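Local coordinates for protein proteinase K (Serratia sp., PDB 2B6N) that probably cleaves peptide bonds in proteins as a calcium-binding serine endopeptidase of the subtilase family, this chain being the catalytic domain of a longer precursor, at residues P4-G9 / L20-H25; D14-P19 / L273-A278; D29-T34 / A88-V93; L43-E48 / T212-T217. One frame throughout, in Å; residues are numbered along the deposited sequence.

In the fold
The four contacts of this subtilase domain illustrate how chemistry follows place in a fold. Contacts 1 and 2 share one calcium ion near the N-terminus: their segments interleave along the chain and touch where His25 N of contact 1 meets Asp14 OD2 of contact 2. Contact 1 is a short strand pairing, whereas contact 2 brings in the C-terminal tail by an arginine-phenylalanine stack. Contact 3, nearest the chain's centre, is also partly buried and relies on backbone bonds where strands 34-39 and 92-97 of the parallel sheet begin. Contact 4 lies at the surface, where two beta turns are joined by polar bonds about a histidine.

Contact 1: P4-G9 / L20-H25; sequences PSPTWG and LDNNYH. With CA (calcium ion), chain C.
A two-stranded antiparallel ribbon near the N-terminus, strand 2-4 against strand 23-25, leads here into a calcium site, and Pro4 faces Asn23 as a non-hydrogen-bonded pair. One step along the ribbon, Ser5 and Asn22 tie the chains twice. Ser5 N donates to Asn22 O over 3.0 Å, approaching from above the carbonyl plane, 49° out of it. The side chains repeat the link, as the hydroxyl OG of Ser5 gives its proton to the amide oxygen OD1 of Asn22 at 3.0 Å. Asn22 can do this because its CG stands opposite the backbone N (chi1 -157°), which carries the amide alongside Ser5, ND2 lying near Ser5 CA.

Pro6 wedges in next to this double tie. Its CD rests 3.3 Å from the carbonyl carbon C of Asn22, while its CB meets CB of Tyr24 at 3.8 Å. The phenol of Tyr24 heads away from the ribbon and its OH is held by the carbonyl of Val87. The CD1 branch of Leu20 reaches CB of Trp8 at the start of helix 8-13; the indole NE1 of Trp8 is bonded to Ser204 O.

The chain from helix 8-13 to strand 23-25 wraps a calcium ion that Asp11, Asp14 and Gln15 also bind, so the ribbon joins the metal site directly to the N-terminal strand. A weak bond also runs from Asn23 N to Asp21 OD1, and the same carboxylate oxygen OD1 of Asp21 meets the calcium ion at 2.5 Å, while the backbone oxygen O of Asn23 binds it at 2.4 Å.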
loop_
_atom_site.group_PDB
_atom_site.type_symbol
_atom_site.label_atom_id
_atom_site.label_comp_id
_atom_site.label_asym_id
_atom_site.label_seq_id
_atom_site.Cartn_x
_atom_site.Cartn_y
_atom_site.Cartn_z
ATOM N N PRO A 4 -21.879 1.163 2.891
ATOM C CA PRO A 4 -22.211 1.738 4.205
ATOM C C PRO A 4 -21.384 1.064 5.306
ATOM O O PRO A 4 -20.940 -0.086 5.153
ATOM C CB PRO A 4 -23.684 1.369 4.358
ATOM C CG PRO A 4 -23.746 -0.034 3.719
ATOM C CD PRO A 4 -22.857 0.131 2.481
ATOM N N SER A 5 -21.188 1.775 6.413
ATOM C CA SER A 5 -20.423 1.271 7.556
ATOM C C SER A 5 -19.049 0.670 7.198
ATOM O O SER A 5 -18.693 -0.412 7.693
ATOM C CB SER A 5 -21.258 0.272 8.389
ATOM O OG SER A 5 -22.377 0.941 8.977
ATOM N N PRO A 6 -18.245 1.402 6.397
ATOM C CA PRO A 6 -16.900 0.919 6.099
ATOM C C PRO A 6 -15.993 1.101 7.308
ATOM O O PRO A 6 -16.312 1.878 8.213
ATOM C CB PRO A 6 -16.467 1.832 4.942
ATOM C CG PRO A 6 -17.120 3.133 5.254
ATOM C CD PRO A 6 -18.492 2.729 5.796
ATOM N N THR A 7 -14.874 0.384 7.330
ATOM C CA THR A 7 -13.832 0.643 8.309
ATOM C C THR A 7 -13.321 2.078 8.081
ATOM O O THR A 7 -13.503 2.623 6.991
ATOM C CB THR A 7 -12.730 -0.434 8.228
ATOM O OG1 THR A 7 -11.874 -0.331 9.367
ATOM C CG2 THR A 7 -11.928 -0.331 6.895
ATOM N N TRP A 8 -12.704 2.684 9.105
ATOM C CA TRP A 8 -12.442 4.133 9.098
ATOM C C TRP A 8 -11.496 4.600 8.006
ATOM O O TRP A 8 -11.700 5.677 7.447
ATOM C CB TRP A 8 -11.995 4.666 10.480
ATOM C CG TRP A 8 -10.499 4.680 10.750
ATOM C CD1 TRP A 8 -9.783 3.719 11.422
ATOM C CD2 TRP A 8 -9.548 5.678 10.343
ATOM N NE1 TRP A 8 -8.459 4.079 11.492
ATOM C CE2 TRP A 8 -8.281 5.263 10.818
ATOM C CE3 TRP A 8 -9.643 6.883 9.622
ATOM C CZ2 TRP A 8 -7.111 6.019 10.612
ATOM C CZ3 TRP A 8 -8.477 7.621 9.390
ATOM C CH2 TRP A 8 -7.223 7.182 9.898
ATOM N N GLY A 9 -10.462 3.806 7.717
ATOM C CA GLY A 9 -9.444 4.204 6.736
ATOM C C GLY A 9 -10.050 4.534 5.389
ATOM O O GLY A 9 -9.884 5.650 4.866
ATOM N N LEU A 20 -16.090 11.642 9.761
ATOM C CA LEU A 20 -16.342 10.480 8.892
ATOM C C LEU A 20 -17.856 10.351 8.675
ATOM O O LEU A 20 -18.619 10.522 9.618
ATOM C CB LEU A 20 -15.785 9.204 9.558
ATOM C CG LEU A 20 -14.263 9.199 9.712
ATOM C CD1 LEU A 20 -13.784 7.970 10.500
ATOM C CD2 LEU A 20 -13.584 9.294 8.335
ATOM N N ASP A 21 -18.273 10.091 7.438
ATOM C CA ASP A 21 -19.701 9.944 7.113
ATOM C C ASP A 21 -20.214 8.487 7.028
ATOM O O ASP A 21 -21.346 8.251 6.619
ATOM C CB ASP A 21 -20.050 10.739 5.844
ATOM C CG ASP A 21 -19.509 10.103 4.559
ATOM O OD1 ASP A 21 -18.736 9.119 4.595
ATOM O OD2 ASP A 21 -19.876 10.608 3.473
ATOM N N ASN A 22 -19.396 7.513 7.433
ATOM C CA ASN A 22 -19.845 6.108 7.469
ATOM C C ASN A 22 -20.229 5.577 6.087
ATOM O O ASN A 22 -21.161 4.763 5.940
ATOM C CB ASN A 22 -21.035 5.944 8.439
ATOM C CG ASN A 22 -21.186 4.519 8.964
ATOM O OD1 ASN A 22 -22.283 3.918 8.915
ATOM N ND2 ASN A 22 -20.109 3.980 9.478
ATOM N N ASN A 23 -19.513 6.071 5.076
ATOM C CA ASN A 23 -19.755 5.710 3.691
ATOM C C ASN A 23 -18.464 5.685 2.888
ATOM O O ASN A 23 -17.636 6.616 2.999
ATOM C CB ASN A 23 -20.697 6.706 3.011
ATOM C CG ASN A 23 -21.222 6.177 1.679
ATOM O OD1 ASN A 23 -20.883 6.683 0.612
ATOM N ND2 ASN A 23 -22.047 5.154 1.748
ATOM N N TYR A 24 -18.298 4.633 2.085
ATOM C CA TYR A 24 -17.174 4.568 1.139
ATOM C C TYR A 24 -17.720 4.480 -0.293
ATOM O O TYR A 24 -18.215 3.431 -0.719
ATOM C CB TYR A 24 -16.176 3.434 1.457
ATOM C CG TYR A 24 -15.063 3.347 0.421
ATOM C CD1 TYR A 24 -14.275 4.465 0.132
ATOM C CD2 TYR A 24 -14.815 2.170 -0.281
ATOM C CE1 TYR A 24 -13.273 4.424 -0.827
ATOM C CE2 TYR A 24 -13.786 2.110 -1.250
ATOM C CZ TYR A 24 -13.045 3.252 -1.530
ATOM O OH TYR A 24 -12.045 3.225 -2.481
ATOM N N HIS A 25 -17.654 5.601 -1.001
ATOM C CA HIS A 25 -18.145 5.669 -2.376
ATOM C C HIS A 25 -17.054 5.238 -3.334
ATOM O O HIS A 25 -15.889 5.599 -3.143
ATOM C CB HIS A 25 -18.573 7.108 -2.709
ATOM C CG HIS A 25 -19.061 7.273 -4.114
ATOM N ND1 HIS A 25 -20.372 7.052 -4.471
ATOM C CD2 HIS A 25 -18.411 7.612 -5.253
ATOM C CE1 HIS A 25 -20.509 7.235 -5.775
ATOM N NE2 HIS A 25 -19.332 7.572 -6.274
HETATM CA CA CA C . -16.509 8.566 3.695
HETATM O O HOH W 1 -17.752 10.189 2.144
#

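Contact 2: D14-P19 / L273-A278; sequences DQRNLP and LLFSLA. With CA (calcium ion), chain C.
Phe275, Asp14 and Arg16 lose the most surface where the calcium-binding loop meets the C-terminal tail. The guanidinium of Arg16 lies flat on one face of the Phe275 ring, the planes only 11° apart, with CZ 3.6 Å from the ring centroid and almost above it. This is a stacked cation-pi pair, and CD of Arg16 adds a CH-pi contact to the same face. A bend at chi2 (-64°) turns the arginine chain back over the ring, and its NH1 is also held by Arg256 O.

Asp14 works at two levels. Its backbone carbonyl carbon C sits 3.6 Å from CE1 of Phe275, and its CB rests against OG of Ser276. Its carboxylate points off to the metal, OD1 binding the calcium ion at 2.4 Å while OD2 accepts from His25 N.

Between the backbones, water 2 donates to both Gln15 O and Leu274 O. The Gln15 amide is gripped through both of its heteroatoms: OE1 binds the calcium ion, and NE2 donates to the carbonyls of Asn17 and Pro19, both nearly in its amide plane. The tail is thus joined to the metal loop by stacking and one bridging water, with the positive guanidinium probably stabilised by the electron-rich face of the phenyl ring.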
loop_
_atom_site.group_PDB
_atom_site.type_symbol
_atom_site.label_atom_id
_atom_site.label_comp_id
_atom_site.label_asym_id
_atom_site.label_seq_id
_atom_site.Cartn_x
_atom_site.Cartn_y
_atom_site.Cartn_z
ATOM N N ASP A 14 -12.486 8.954 0.756
ATOM C CA ASP A 14 -13.479 9.450 -0.238
ATOM C C ASP A 14 -14.164 10.794 0.116
ATOM O O ASP A 14 -15.173 11.171 -0.501
ATOM C CB ASP A 14 -14.530 8.361 -0.577
ATOM C CG ASP A 14 -15.592 8.226 0.490
ATOM O OD1 ASP A 14 -15.313 8.552 1.669
ATOM O OD2 ASP A 14 -16.723 7.849 0.139
ATOM N N GLN A 15 -13.604 11.519 1.084
ATOM C CA GLN A 15 -14.150 12.806 1.523
ATOM C C GLN A 15 -13.024 13.779 1.899
ATOM O O GLN A 15 -11.924 13.352 2.290
ATOM C CB GLN A 15 -15.115 12.591 2.704
ATOM C CG GLN A 15 -14.497 11.835 3.896
ATOM C CD GLN A 15 -15.495 11.588 4.995
ATOM O OE1 GLN A 15 -16.155 10.543 5.022
ATOM N NE2 GLN A 15 -15.623 12.552 5.912
ATOM N N ARG A 16 -13.307 15.083 1.806
ATOM C CA ARG A 16 -12.279 16.113 2.102
ATOM C C ARG A 16 -12.134 16.381 3.601
ATOM O O ARG A 16 -11.019 16.468 4.134
ATOM C CB ARG A 16 -12.628 17.436 1.399
ATOM C CG ARG A 16 -12.776 17.312 -0.124
ATOM C CD ARG A 16 -11.430 16.922 -0.733
ATOM N NE ARG A 16 -11.408 16.971 -2.189
ATOM C CZ ARG A 16 -10.355 16.626 -2.935
ATOM N NH1 ARG A 16 -9.248 16.160 -2.359
ATOM N NH2 ARG A 16 -10.432 16.706 -4.268
ATOM N N ASN A 17 -13.277 16.519 4.262
ATOM C CA ASN A 17 -13.347 16.975 5.645
ATOM C C ASN A 17 -13.904 15.916 6.576
ATOM O O ASN A 17 -14.738 15.093 6.155
ATOM C CB ASN A 17 -14.259 18.207 5.730
ATOM C CG ASN A 17 -13.873 19.291 4.742
ATOM O OD1 ASN A 17 -12.716 19.682 4.666
ATOM N ND2 ASN A 17 -14.847 19.791 3.991
ATOM N N LEU A 18 -13.431 15.932 7.823
ATOM C CA LEU A 18 -14.077 15.232 8.924
ATOM C C LEU A 18 -15.364 15.999 9.294
ATOM O O LEU A 18 -15.505 17.184 8.941
ATOM C CB LEU A 18 -13.124 15.131 10.135
ATOM C CG LEU A 18 -11.914 14.185 9.990
ATOM C CD1 LEU A 18 -10.947 14.327 11.163
ATOM C CD2 LEU A 18 -12.375 12.721 9.883
ATOM N N PRO A 19 -16.310 15.335 9.972
ATOM C CA PRO A 19 -16.252 13.956 10.490
ATOM C C PRO A 19 -16.489 12.871 9.436
ATOM O O PRO A 19 -17.007 13.150 8.356
ATOM C CB PRO A 19 -17.380 13.941 11.532
ATOM C CG PRO A 19 -18.392 14.870 10.954
ATOM C CD PRO A 19 -17.600 15.981 10.304
ATOM N N LEU A 273 -3.394 14.664 1.854
ATOM C CA LEU A 273 -4.055 13.477 2.391
ATOM C C LEU A 273 -4.743 12.737 1.246
ATOM O O LEU A 273 -5.462 13.335 0.460
ATOM C CB LEU A 273 -5.035 13.845 3.502
ATOM C CG LEU A 273 -5.849 12.704 4.120
ATOM C CD1 LEU A 273 -4.975 11.683 4.913
ATOM C CD2 LEU A 273 -6.982 13.266 4.997
ATOM N N LEU A 274 -4.500 11.430 1.162
ATOM C CA LEU A 274 -5.051 10.579 0.115
ATOM C C LEU A 274 -6.549 10.816 -0.120
ATOM O O LEU A 274 -7.338 10.849 0.839
ATOM C CB LEU A 274 -4.820 9.103 0.466
ATOM C CG LEU A 274 -5.295 8.076 -0.566
ATOM C CD1 LEU A 274 -4.536 8.218 -1.893
ATOM C CD2 LEU A 274 -5.128 6.670 0.004
ATOM N N PHE A 275 -6.912 10.980 -1.392
ATOM C CA PHE A 275 -8.321 11.173 -1.804
ATOM C C PHE A 275 -8.588 10.266 -3.001
ATOM O O PHE A 275 -7.819 10.270 -3.978
ATOM C CB PHE A 275 -8.606 12.655 -2.114
ATOM C CG PHE A 275 -10.036 12.939 -2.463
ATOM C CD1 PHE A 275 -11.004 13.025 -1.458
ATOM C CD2 PHE A 275 -10.423 13.113 -3.808
ATOM C CE1 PHE A 275 -12.349 13.288 -1.772
ATOM C CE2 PHE A 275 -11.769 13.374 -4.132
ATOM C CZ PHE A 275 -12.729 13.465 -3.113
ATOM N N SER A 276 -9.650 9.456 -2.929
ATOM C CA SER A 276 -9.830 8.373 -3.898
ATOM C C SER A 276 -10.659 8.713 -5.142
ATOM O O SER A 276 -10.722 7.907 -6.081
ATOM C CB SER A 276 -10.471 7.171 -3.194
ATOM O OG SER A 276 -11.760 7.529 -2.727
ATOM N N LEU A 277 -11.335 9.861 -5.127
ATOM C CA LEU A 277 -12.265 10.212 -6.203
ATOM C C LEU A 277 -11.686 11.195 -7.197
ATOM O O LEU A 277 -10.741 11.922 -6.879
ATOM C CB LEU A 277 -13.583 10.739 -5.633
ATOM C CG LEU A 277 -14.287 9.856 -4.591
ATOM C CD1 LEU A 277 -15.632 10.451 -4.211
ATOM C CD2 LEU A 277 -14.449 8.410 -5.065
ATOM N N ALA A 278 -12.289 11.218 -8.387
ATOM C CA ALA A 278 -11.720 11.857 -9.572
ATOM C C ALA A 278 -11.991 13.341 -9.635
ATOM O O ALA A 278 -11.776 14.079 -8.677
ATOM C CB ALA A 278 -12.233 11.161 -10.860
ATOM O OXT ALA A 278 -12.419 13.851 -10.671
HETATM CA CA CA C . -16.509 8.566 3.695
HETATM O O HOH W 2 -9.001 12.991 1.710
HETATM O O HOH W 1 -17.752 10.189 2.144
#

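Contact 3: D29-T34 / A88-V93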
loop_
_atom_site.group_PDB
_atom_site.type_symbol
_atom_site.label_atom_id
_atom_site.label_comp_id
_atom_site.label_asym_id
_atom_site.label_seq_id
_atom_site.Cartn_x
_atom_site.Cartn_y
_atom_site.Cartn_z
ATOM N N ASP A 29 -13.140 0.376 -9.471
ATOM C CA ASP A 29 -12.859 -0.712 -8.543
ATOM C C ASP A 29 -11.548 -1.458 -8.826
ATOM O O ASP A 29 -11.296 -2.515 -8.238
ATOM C CB ASP A 29 -14.042 -1.692 -8.528
ATOM C CG ASP A 29 -14.329 -2.299 -9.893
ATOM O OD1 ASP A 29 -13.499 -2.164 -10.816
ATOM O OD2 ASP A 29 -15.401 -2.933 -10.041
ATOM N N GLY A 30 -10.722 -0.937 -9.735
ATOM C CA GLY A 30 -9.435 -1.594 -10.002
ATOM C C GLY A 30 -9.506 -2.716 -11.029
ATOM O O GLY A 30 -8.537 -3.461 -11.208
ATOM N N SER A 31 -10.644 -2.834 -11.719
ATOM C CA SER A 31 -10.801 -3.779 -12.830
ATOM C C SER A 31 -9.675 -3.584 -13.833
ATOM O O SER A 31 -9.315 -2.440 -14.150
ATOM C CB SER A 31 -12.152 -3.572 -13.535
ATOM O OG SER A 31 -13.213 -4.007 -12.716
ATOM N N GLY A 32 -9.097 -4.706 -14.269
ATOM C CA GLY A 32 -8.062 -4.711 -15.293
ATOM C C GLY A 32 -6.689 -4.303 -14.796
ATOM O O GLY A 32 -5.748 -4.175 -15.604
ATOM N N VAL A 33 -6.568 -4.119 -13.479
ATOM C CA VAL A 33 -5.305 -3.730 -12.834
ATOM C C VAL A 33 -4.814 -4.852 -11.913
ATOM O O VAL A 33 -5.623 -5.586 -11.339
ATOM C CB VAL A 33 -5.475 -2.415 -11.993
ATOM C CG1 VAL A 33 -4.149 -1.977 -11.341
ATOM C CG2 VAL A 33 -6.016 -1.288 -12.855
ATOM N N THR A 34 -3.492 -5.001 -11.794
ATOM C CA THR A 34 -2.917 -6.001 -10.902
ATOM C C THR A 34 -2.078 -5.306 -9.833
ATOM O O THR A 34 -1.257 -4.442 -10.133
ATOM C CB THR A 34 -2.045 -7.012 -11.678
ATOM O OG1 THR A 34 -2.854 -7.654 -12.664
ATOM C CG2 THR A 34 -1.498 -8.097 -10.742
ATOM N N ALA A 88 -9.986 -0.965 -3.709
ATOM C CA ALA A 88 -10.213 -1.314 -5.119
ATOM C C ALA A 88 -10.766 -2.743 -5.168
ATOM O O ALA A 88 -10.021 -3.718 -5.251
ATOM C CB ALA A 88 -8.902 -1.216 -5.906
ATOM N N LYS A 89 -12.087 -2.831 -5.113
ATOM C CA LYS A 89 -12.775 -4.070 -4.766
ATOM C C LYS A 89 -12.819 -5.129 -5.867
ATOM O O LYS A 89 -13.331 -6.236 -5.639
ATOM C CB LYS A 89 -14.174 -3.740 -4.240
ATOM C CG LYS A 89 -14.125 -2.794 -3.004
ATOM C CD LYS A 89 -15.501 -2.527 -2.445
ATOM C CE LYS A 89 -15.434 -1.553 -1.268
ATOM N NZ LYS A 89 -14.781 -2.108 -0.028
ATOM N N ASN A 90 -12.286 -4.813 -7.044
ATOM C CA ASN A 90 -12.192 -5.816 -8.118
ATOM C C ASN A 90 -10.783 -5.951 -8.710
ATOM O O ASN A 90 -10.600 -6.512 -9.816
ATOM C CB ASN A 90 -13.205 -5.532 -9.234
ATOM C CG ASN A 90 -13.473 -6.742 -10.107
ATOM O OD1 ASN A 90 -13.545 -6.639 -11.345
ATOM N ND2 ASN A 90 -13.633 -7.896 -9.476
ATOM N N VAL A 91 -9.787 -5.443 -7.981
ATOM C CA VAL A 91 -8.398 -5.539 -8.435
ATOM C C VAL A 91 -7.906 -6.986 -8.364
ATOM O O VAL A 91 -8.374 -7.773 -7.526
ATOM C CB VAL A 91 -7.461 -4.610 -7.600
ATOM C CG1 VAL A 91 -7.158 -5.202 -6.226
ATOM C CG2 VAL A 91 -6.171 -4.289 -8.359
ATOM N N ASN A 92 -6.983 -7.352 -9.253
ATOM C CA ASN A 92 -6.253 -8.616 -9.095
ATOM C C ASN A 92 -5.115 -8.438 -8.100
ATOM O O ASN A 92 -4.449 -7.406 -8.101
ATOM C CB ASN A 92 -5.730 -9.089 -10.444
ATOM C CG ASN A 92 -6.835 -9.217 -11.445
ATOM O OD1 ASN A 92 -7.755 -10.007 -11.248
ATOM N ND2 ASN A 92 -6.796 -8.392 -12.502
ATOM N N VAL A 93 -4.918 -9.438 -7.242
ATOM C CA VAL A 93 -3.930 -9.391 -6.177
ATOM C C VAL A 93 -2.938 -10.519 -6.413
ATOM O O VAL A 93 -3.340 -11.672 -6.592
ATOM C CB VAL A 93 -4.572 -9.552 -4.775
ATOM C CG1 VAL A 93 -3.484 -9.641 -3.663
ATOM C CG2 VAL A 93 -5.528 -8.388 -4.489
#
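Backbone bonds carry much of the joint between Asp29-Thr34 and Ala88-Val93. Asn90 N donates to Asp29 O over 2.8 Å, and Asn92 N donates to Val33 O at 3.1 Å, nearly head-on to the carbonyl. The amide ND2 of Asn92 adds a weak bond to the same oxygen. Weaker CA-H...O contacts run from Val91 CA to Gly30 O and from Thr34 CA to Asn92 O.

Polar side chains gather beside them. Ser31 N donates to Asp29 OD1 in an Asx turn, and OG of Ser31 lies within bonding distance of two acceptors, Asp29 OD1 at 2.7 Å and Asn90 OD1 at 3.0 Å.

Close packing completes the fit. Asp29 and Asn90 lie side by side pointing the same way, CB of Asn90 3.5 Å from CG of Asp29. Gly30, with a positive phi (86°), packs its CA against Ala88 CB, and Val91 CB stands close on that same side, which leaves room for no more than a glycine. With CG1 of Val91 between N and the carbonyl carbon (chi1 77°), its CG2 is left anti to N and leans on Val33 O at 3.3 Å.

Thr34 and Asn92 open the parallel pairing of adjacent strands 34-39 and 92-97 in the seven-stranded sheet, while Val33, Ala88 and Val91 pack on helix 223-240.

Contact 4: L43-E48 / T212-T217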
loop_
_atom_site.group_PDB
_atom_site.type_symbol
_atom_site.label_atom_id
_atom_site.label_comp_id
_atom_site.label_asym_id
_atom_site.label_seq_id
_atom_site.Cartn_x
_atom_site.Cartn_y
_atom_site.Cartn_z
ATOM N N LEU A 43 -2.861 -14.800 2.175
ATOM C CA LEU A 43 -3.797 -15.925 2.268
ATOM C C LEU A 43 -4.783 -15.812 1.093
ATOM O O LEU A 43 -5.794 -15.104 1.182
ATOM C CB LEU A 43 -4.532 -15.937 3.624
ATOM C CG LEU A 43 -5.441 -17.159 3.848
ATOM C CD1 LEU A 43 -4.610 -18.423 4.112
ATOM C CD2 LEU A 43 -6.441 -16.914 4.981
ATOM N N ASN A 44 -4.469 -16.495 -0.014
ATOM C CA ASN A 44 -5.235 -16.350 -1.259
ATOM C C ASN A 44 -6.699 -16.743 -1.118
ATOM O O ASN A 44 -7.560 -16.186 -1.806
ATOM C CB ASN A 44 -4.617 -17.161 -2.409
ATOM C CG ASN A 44 -3.200 -16.729 -2.745
ATOM O OD1 ASN A 44 -2.342 -17.573 -3.043
ATOM N ND2 ASN A 44 -2.943 -15.423 -2.703
ATOM N N THR A 45 -6.968 -17.674 -0.205
ATOM C CA THR A 45 -8.316 -18.227 -0.017
ATOM C C THR A 45 -9.202 -17.341 0.868
ATOM O O THR A 45 -10.385 -17.659 1.092
ATOM C CB THR A 45 -8.260 -19.636 0.609
ATOM O OG1 THR A 45 -7.474 -19.588 1.801
ATOM C CG2 THR A 45 -7.606 -20.645 -0.357
ATOM N N HIS A 46 -8.653 -16.239 1.373
ATOM C CA HIS A 46 -9.467 -15.367 2.246
ATOM C C HIS A 46 -10.726 -14.906 1.537
ATOM O O HIS A 46 -10.702 -14.590 0.329
ATOM C CB HIS A 46 -8.667 -14.171 2.818
ATOM C CG HIS A 46 -9.297 -13.569 4.040
ATOM N ND1 HIS A 46 -10.440 -12.798 3.984
ATOM C CD2 HIS A 46 -8.969 -13.660 5.353
ATOM C CE1 HIS A 46 -10.779 -12.424 5.203
ATOM N NE2 HIS A 46 -9.907 -12.940 6.054
ATOM N N ASN A 47 -11.842 -14.903 2.279
ATOM C CA ASN A 47 -13.138 -14.501 1.713
ATOM C C ASN A 47 -13.090 -13.105 1.090
ATOM O O ASN A 47 -13.809 -12.841 0.130
ATOM C CB ASN A 47 -14.228 -14.500 2.784
ATOM C CG ASN A 47 -14.530 -15.884 3.328
ATOM O OD1 ASN A 47 -14.258 -16.894 2.688
ATOM N ND2 ASN A 47 -15.101 -15.927 4.535
ATOM N N GLU A 48 -12.253 -12.225 1.649
ATOM C CA GLU A 48 -12.062 -10.869 1.111
ATOM C C GLU A 48 -11.731 -10.786 -0.379
ATOM O O GLU A 48 -12.073 -9.800 -1.039
ATOM C CB GLU A 48 -11.011 -10.096 1.921
ATOM C CG GLU A 48 -11.559 -9.513 3.242
ATOM C CD GLU A 48 -12.663 -8.506 3.017
ATOM O OE1 GLU A 48 -12.367 -7.359 2.625
ATOM O OE2 GLU A 48 -13.834 -8.874 3.235
ATOM N N THR A 212 -5.303 -16.096 9.779
ATOM C CA THR A 212 -5.619 -17.228 10.670
ATOM C C THR A 212 -6.845 -18.055 10.227
ATOM O O THR A 212 -6.961 -19.230 10.603
ATOM C CB THR A 212 -5.755 -16.774 12.130
ATOM O OG1 THR A 212 -6.717 -15.717 12.205
ATOM C CG2 THR A 212 -4.415 -16.280 12.683
ATOM N N SER A 213 -7.734 -17.462 9.424
ATOM C CA SER A 213 -8.845 -18.195 8.775
ATOM C C SER A 213 -9.355 -17.404 7.570
ATOM O O SER A 213 -8.970 -16.225 7.368
ATOM C CB SER A 213 -10.002 -18.447 9.752
ATOM O OG SER A 213 -10.879 -17.324 9.814
ATOM N N ASN A 214 -10.227 -18.013 6.765
ATOM C CA ASN A 214 -10.722 -17.311 5.586
ATOM C C ASN A 214 -11.670 -16.152 5.902
ATOM O O ASN A 214 -12.072 -15.407 4.996
ATOM C CB ASN A 214 -11.398 -18.267 4.603
ATOM C CG ASN A 214 -10.407 -19.179 3.913
ATOM O OD1 ASN A 214 -9.198 -18.889 3.850
ATOM N ND2 ASN A 214 -10.908 -20.320 3.411
ATOM N N SER A 215 -12.050 -16.026 7.170
ATOM C CA SER A 215 -12.913 -14.931 7.598
ATOM C C SER A 215 -12.239 -14.025 8.629
ATOM O O SER A 215 -12.857 -13.068 9.102
ATOM C CB SER A 215 -14.213 -15.491 8.202
ATOM O OG SER A 215 -13.951 -16.103 9.454
ATOM N N ALA A 216 -10.979 -14.309 8.956
ATOM C CA ALA A 216 -10.274 -13.598 10.043
ATOM C C ALA A 216 -9.956 -12.136 9.704
ATOM O O ALA A 216 -9.674 -11.804 8.557
ATOM C CB ALA A 216 -9.014 -14.315 10.427
ATOM N N THR A 217 -10.025 -11.284 10.725
ATOM C CA THR A 217 -9.671 -9.873 10.572
ATOM C C THR A 217 -8.634 -9.513 11.633
ATOM O O THR A 217 -8.394 -10.282 12.558
ATOM C CB THR A 217 -10.907 -8.947 10.727
ATOM O OG1 THR A 217 -11.552 -9.213 11.982
ATOM C CG2 THR A 217 -11.903 -9.159 9.588
#
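A carbonyl oxygen lying over the face of a histidine distinguishes this surface contact: Asn214 O sits 3.2 Å above the plane of the His46 ring, over its centre, its C=O bond passing across the face instead of pointing into it. That oxygen is engaged in a hydrogen bond, for Asn47 N donates to it on a lone pair in the carbonyl plane at 2.8 Å, with an N-H...O angle of 165°.

The His46 ring is fixed at both nitrogens. NE2 donates to a lone pair of Ala216 O over 2.8 Å, whereas ND1 accepts Glu48 N from its own segment, close to the ring plane. With CG anti to the backbone N (chi1 -160°), the imidazole reaches across to the other loop, and its CD2 comes 3.3 Å from Ser213 O.

Beside the histidine in sequence, Thr45 OG1 donates to the amide oxygen OD1 of Asn214 at 2.8 Å. The CD2 methyl of Leu43 touches that same oxygen OD1 of Asn214 at 3.6 Å and also lies against Ser213 O.

Both partners are type I beta turns, Leu43-His46 and Ser213-Ala216, the second reinforced by an ST turn in which Ser215 N donates to Ser213 OG. The contact joins two surface connections of the subtilase fold: the loop after strand 34-39 and the one linking strands 206-209 and 217-220.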